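Local coordinates for hypothetical protein yfcE (Escherichia coli, PDB 1SU1) that is of unknown function but binds two zinc ions and belongs to the calcineurin-like phosphoesterase superfamily, at residues Met25-Ser37 with Ser51-His65. Numbering follows the deposited sequence.
Sequences MMKLMFASDIHGS and SGAQWLVILGDVLNH. With ZN (zinc ion), chain F; ZN (zinc ion), chain E.
His-35 sets CG beside its own backbone N and opposite the carbonyl carbon (chi1 -71°), which swings its ring alongside Asp-61, where the same chi1 directs the carboxylate to a zinc ion. CB of Asp-61, placed by its backbone, lies over one face of the imidazole toward the rim, 4.0 Å from the centroid of the His-35 ring, a CH-pi contact. Two ties fix the ring's rotation: ND1 of His-35 donates, nearly in the ring plane, to O of Asn-64 at 2.8 Å, and NE2 of His-35 binds one zinc ion at 2.2 Å. OD1 of Asp-33 holds the same zinc at 1.9 Å, while OD2 of Asp-61 reaches the second zinc; His-153 joins the first site, and Asn-97, His-129 and His-151 also bind the second. Ser-32 OG donates to OD2 of Asp-33 at 2.6 Å from above the carboxylate plane, a second-shell bond that, with the backbone N of His-151, probably helps position the carboxylate. Behind the metals, Val-57 N to Met-29 O (2.7 Å) and Ala-31 N to Val-57 O (3.0 Å) lace the parallel strands. Strand 27-31 runs between 55-58 and the antiparallel 181-186, and helix 38-51, completing the beta-alpha-beta unit, packs on Met-29 and Leu-56.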
loop_
_atom_site.group_PDB
_atom_site.type_symbol
_atom_site.label_atom_id
_atom_site.label_comp_id
_atom_site.label_asym_id
_atom_site.label_seq_id
_atom_site.Cartn_x
_atom_site.Cartn_y
_atom_site.Cartn_z
ATOM N N MET A 25 29.292 12.646 -17.826
ATOM C CA MET A 25 28.986 12.555 -16.370
ATOM C C MET A 25 27.611 11.909 -16.181
ATOM O O MET A 25 27.518 10.739 -15.804
ATOM C CB MET A 25 28.992 13.952 -15.742
ATOM C CG MET A 25 29.393 13.999 -14.271
ATOM S SD MET A 25 31.159 14.341 -14.040
ATOM C CE MET A 25 31.685 12.940 -13.073
ATOM N N MET A 26 26.550 12.669 -16.455
ATOM C CA MET A 26 25.183 12.166 -16.304
ATOM C C MET A 26 24.187 12.867 -17.234
ATOM O O MET A 26 24.011 14.083 -17.157
ATOM C CB MET A 26 24.718 12.351 -14.855
ATOM C CG MET A 26 23.339 11.785 -14.545
ATOM S SD MET A 26 23.417 10.317 -13.516
ATOM C CE MET A 26 22.503 9.151 -14.503
ATOM N N LYS A 27 23.519 12.095 -18.089
ATOM C CA LYS A 27 22.534 12.661 -19.006
ATOM C C LYS A 27 21.199 11.930 -18.917
ATOM O O LYS A 27 21.122 10.735 -19.162
ATOM C CB LYS A 27 23.062 12.613 -20.447
ATOM C CG LYS A 27 22.210 13.393 -21.439
ATOM C CD LYS A 27 22.907 13.541 -22.791
ATOM C CE LYS A 27 22.065 14.376 -23.747
ATOM N NZ LYS A 27 22.767 14.629 -25.040
ATOM N N LEU A 28 20.138 12.655 -18.591
ATOM C CA LEU A 28 18.828 12.035 -18.481
ATOM C C LEU A 28 17.710 12.836 -19.145
ATOM O O LEU A 28 17.738 14.062 -19.162
ATOM C CB LEU A 28 18.464 11.842 -17.003
ATOM C CG LEU A 28 19.505 11.223 -16.066
ATOM C CD1 LEU A 28 19.083 11.482 -14.620
ATOM C CD2 LEU A 28 19.657 9.755 -16.350
ATOM N N MET A 29 16.719 12.125 -19.673
ATOM C CA MET A 29 15.557 12.754 -20.279
ATOM C C MET A 29 14.356 12.457 -19.376
ATOM O O MET A 29 14.226 11.352 -18.860
ATOM C CB MET A 29 15.296 12.192 -21.679
ATOM C CG MET A 29 14.101 12.853 -22.370
ATOM S SD MET A 29 13.878 12.329 -24.103
ATOM C CE MET A 29 12.213 12.906 -24.384
ATOM N N PHE A 30 13.486 13.445 -19.202
ATOM C CA PHE A 30 12.293 13.314 -18.372
ATOM C C PHE A 30 11.004 13.557 -19.149
ATOM O O PHE A 30 10.918 14.487 -19.948
ATOM C CB PHE A 30 12.318 14.319 -17.214
ATOM C CG PHE A 30 13.545 14.233 -16.353
ATOM C CD1 PHE A 30 14.738 14.827 -16.762
ATOM C CD2 PHE A 30 13.510 13.563 -15.124
ATOM C CE1 PHE A 30 15.883 14.756 -15.958
ATOM C CE2 PHE A 30 14.643 13.485 -14.321
ATOM C CZ PHE A 30 15.833 14.082 -14.734
ATOM N N ALA A 31 10.007 12.717 -18.894
ATOM C CA ALA A 31 8.689 12.838 -19.500
ATOM C C ALA A 31 7.693 12.616 -18.354
ATOM O O ALA A 31 7.879 11.705 -17.542
ATOM C CB ALA A 31 8.501 11.775 -20.574
ATOM N N SER A 32 6.641 13.427 -18.291
ATOM C CA SER A 32 5.654 13.290 -17.231
ATOM C C SER A 32 4.223 13.553 -17.694
ATOM O O SER A 32 3.992 14.260 -18.670
ATOM C CB SER A 32 5.996 14.241 -16.071
ATOM O OG SER A 32 5.089 14.071 -14.986
ATOM N N ASP A 33 3.269 12.968 -16.972
ATOM C CA ASP A 33 1.846 13.120 -17.242
ATOM C C ASP A 33 1.476 12.921 -18.725
ATOM O O ASP A 33 0.940 13.829 -19.386
ATOM C CB ASP A 33 1.392 14.495 -16.741
ATOM C CG ASP A 33 1.550 14.648 -15.212
ATOM O OD1 ASP A 33 0.594 14.338 -14.451
ATOM O OD2 ASP A 33 2.646 15.054 -14.766
ATOM N N ILE A 34 1.773 11.724 -19.222
ATOM C CA ILE A 34 1.489 11.313 -20.589
ATOM C C ILE A 34 -0.020 11.125 -20.746
ATOM O O ILE A 34 -0.608 11.524 -21.757
ATOM C CB ILE A 34 2.218 9.991 -20.896
ATOM C CG1 ILE A 34 3.726 10.186 -20.689
ATOM C CG2 ILE A 34 1.908 9.525 -22.322
ATOM C CD1 ILE A 34 4.554 8.919 -20.855
ATOM N N HIS A 35 -0.640 10.520 -19.734
ATOM C CA HIS A 35 -2.083 10.299 -19.723
ATOM C C HIS A 35 -2.673 9.620 -20.963
ATOM O O HIS A 35 -3.793 9.930 -21.375
ATOM C CB HIS A 35 -2.813 11.626 -19.492
ATOM C CG HIS A 35 -2.680 12.162 -18.097
ATOM N ND1 HIS A 35 -3.275 11.561 -17.007
ATOM C CD2 HIS A 35 -2.051 13.263 -17.621
ATOM C CE1 HIS A 35 -3.022 12.270 -15.921
ATOM N NE2 HIS A 35 -2.282 13.308 -16.267
ATOM N N GLY A 36 -1.927 8.701 -21.560
ATOM C CA GLY A 36 -2.441 7.987 -22.719
ATOM C C GLY A 36 -2.336 8.638 -24.100
ATOM O O GLY A 36 -2.844 8.078 -25.067
ATOM N N SER A 37 -1.708 9.811 -24.195
ATOM C CA SER A 37 -1.554 10.510 -25.476
ATOM C C SER A 37 -0.534 9.826 -26.386
ATOM O O SER A 37 0.667 9.872 -26.124
ATOM C CB SER A 37 -1.116 11.958 -25.234
ATOM O OG SER A 37 -0.975 12.660 -26.455
ATOM N N SER A 51 18.627 11.827 -28.190
ATOM C CA SER A 51 19.272 12.480 -27.050
ATOM C C SER A 51 20.617 11.942 -26.593
ATOM O O SER A 51 21.468 12.701 -26.145
ATOM C CB SER A 51 18.330 12.448 -25.842
ATOM O OG SER A 51 18.297 11.134 -25.291
ATOM N N GLY A 52 20.800 10.634 -26.673
ATOM C CA GLY A 52 22.036 10.054 -26.184
ATOM C C GLY A 52 21.950 9.913 -24.661
ATOM O O GLY A 52 22.947 9.646 -24.000
ATOM N N ALA A 53 20.755 10.102 -24.104
ATOM C CA ALA A 53 20.552 9.994 -22.653
ATOM C C ALA A 53 20.680 8.549 -22.178
ATOM O O ALA A 53 20.281 7.615 -22.875
ATOM C CB ALA A 53 19.176 10.542 -22.268
ATOM N N GLN A 54 21.234 8.372 -20.983
ATOM C CA GLN A 54 21.414 7.036 -20.416
ATOM C C GLN A 54 20.054 6.393 -20.102
ATOM O O GLN A 54 19.836 5.211 -20.385
ATOM C CB GLN A 54 22.274 7.116 -19.143
ATOM C CG GLN A 54 22.950 5.800 -18.752
ATOM C CD GLN A 54 23.827 5.927 -17.503
ATOM O OE1 GLN A 54 24.553 4.994 -17.141
ATOM N NE2 GLN A 54 23.758 7.084 -16.838
ATOM N N TRP A 55 19.134 7.178 -19.538
ATOM C CA TRP A 55 17.804 6.665 -19.185
ATOM C C TRP A 55 16.658 7.605 -19.539
ATOM O O TRP A 55 16.844 8.812 -19.634
ATOM C CB TRP A 55 17.696 6.402 -17.668
ATOM C CG TRP A 55 18.726 5.493 -17.093
ATOM C CD1 TRP A 55 19.931 5.846 -16.560
ATOM C CD2 TRP A 55 18.653 4.071 -17.017
ATOM N NE1 TRP A 55 20.618 4.724 -16.151
ATOM C CE2 TRP A 55 19.852 3.618 -16.419
ATOM C CE3 TRP A 55 17.683 3.132 -17.383
ATOM C CZ2 TRP A 55 20.118 2.263 -16.197
ATOM C CZ3 TRP A 55 17.943 1.778 -17.160
ATOM C CH2 TRP A 55 19.153 1.360 -16.567
ATOM N N LEU A 56 15.469 7.037 -19.723
ATOM C CA LEU A 56 14.274 7.842 -19.962
ATOM C C LEU A 56 13.523 7.774 -18.628
ATOM O O LEU A 56 13.064 6.699 -18.220
ATOM C CB LEU A 56 13.387 7.247 -21.059
ATOM C CG LEU A 56 12.010 7.934 -21.159
ATOM C CD1 LEU A 56 12.178 9.422 -21.460
ATOM C CD2 LEU A 56 11.174 7.275 -22.237
ATOM N N VAL A 57 13.407 8.910 -17.954
ATOM C CA VAL A 57 12.735 8.962 -16.667
ATOM C C VAL A 57 11.282 9.430 -16.748
ATOM O O VAL A 57 11.004 10.617 -16.974
ATOM C CB VAL A 57 13.517 9.874 -15.694
ATOM C CG1 VAL A 57 12.851 9.882 -14.325
ATOM C CG2 VAL A 57 14.961 9.397 -15.591
ATOM N N ILE A 58 10.366 8.488 -16.537
ATOM C CA ILE A 58 8.931 8.760 -16.572
ATOM C C ILE A 58 8.398 9.039 -15.161
ATOM O O ILE A 58 8.429 8.163 -14.290
ATOM C CB ILE A 58 8.201 7.562 -17.223
ATOM C CG1 ILE A 58 8.694 7.416 -18.674
ATOM C CG2 ILE A 58 6.690 7.752 -17.168
ATOM C CD1 ILE A 58 8.005 6.333 -19.482
ATOM N N LEU A 59 7.902 10.259 -14.947
ATOM C CA LEU A 59 7.407 10.682 -13.641
ATOM C C LEU A 59 5.947 10.371 -13.280
ATOM O O LEU A 59 5.379 11.013 -12.387
ATOM C CB LEU A 59 7.665 12.180 -13.457
ATOM C CG LEU A 59 9.130 12.632 -13.554
ATOM C CD1 LEU A 59 9.193 14.153 -13.570
ATOM C CD2 LEU A 59 9.951 12.071 -12.379
ATOM N N GLY A 60 5.326 9.414 -13.969
ATOM C CA GLY A 60 3.959 9.046 -13.609
ATOM C C GLY A 60 2.746 9.543 -14.389
ATOM O O GLY A 60 2.764 10.627 -14.987
ATOM N N ASP A 61 1.676 8.744 -14.320
ATOM C CA ASP A 61 0.398 8.982 -14.995
ATOM C C ASP A 61 0.624 8.734 -16.484
ATOM O O ASP A 61 0.621 9.655 -17.320
ATOM C CB ASP A 61 -0.110 10.394 -14.681
ATOM C CG ASP A 61 -0.590 10.524 -13.234
ATOM O OD1 ASP A 61 -0.143 9.704 -12.402
ATOM O OD2 ASP A 61 -1.382 11.436 -12.922
ATOM N N VAL A 62 0.838 7.450 -16.759
ATOM C CA VAL A 62 1.154 6.914 -18.062
ATOM C C VAL A 62 0.006 6.679 -19.054
ATOM O O VAL A 62 -0.011 7.290 -20.122
ATOM C CB VAL A 62 1.944 5.602 -17.859
ATOM C CG1 VAL A 62 2.526 5.115 -19.170
ATOM C CG2 VAL A 62 3.051 5.828 -16.825
ATOM N N LEU A 63 -0.947 5.814 -18.706
ATOM C CA LEU A 63 -2.043 5.481 -19.617
ATOM C C LEU A 63 -3.425 6.072 -19.376
ATOM O O LEU A 63 -4.152 6.377 -20.330
ATOM C CB LEU A 63 -2.184 3.965 -19.694
ATOM C CG LEU A 63 -0.883 3.206 -19.949
ATOM C CD1 LEU A 63 -1.138 1.712 -19.861
ATOM C CD2 LEU A 63 -0.329 3.584 -21.326
ATOM N N ASN A 64 -3.806 6.224 -18.113
ATOM C CA ASN A 64 -5.128 6.753 -17.780
ATOM C C ASN A 64 -5.203 8.275 -17.937
ATOM O O ASN A 64 -4.308 9.005 -17.499
ATOM C CB ASN A 64 -5.487 6.296 -16.353
ATOM C CG ASN A 64 -6.711 6.979 -15.787
ATOM O OD1 ASN A 64 -7.729 7.153 -16.460
ATOM N ND2 ASN A 64 -6.624 7.349 -14.520
ATOM N N HIS A 65 -6.266 8.747 -18.585
ATOM C CA HIS A 65 -6.444 10.179 -18.793
ATOM C C HIS A 65 -6.706 10.913 -17.481
ATOM O O HIS A 65 -6.367 12.090 -17.341
ATOM C CB HIS A 65 -7.597 10.438 -19.776
ATOM C CG HIS A 65 -8.934 9.968 -19.291
ATOM N ND1 HIS A 65 -9.818 10.791 -18.626
ATOM C CD2 HIS A 65 -9.541 8.758 -19.374
ATOM C CE1 HIS A 65 -10.909 10.113 -18.322
ATOM N NE2 HIS A 65 -10.769 8.876 -18.764
HETATM ZN ZN ZN F . -1.282 14.339 -14.579
HETATM ZN ZN ZN E . -1.002 13.151 -11.363
#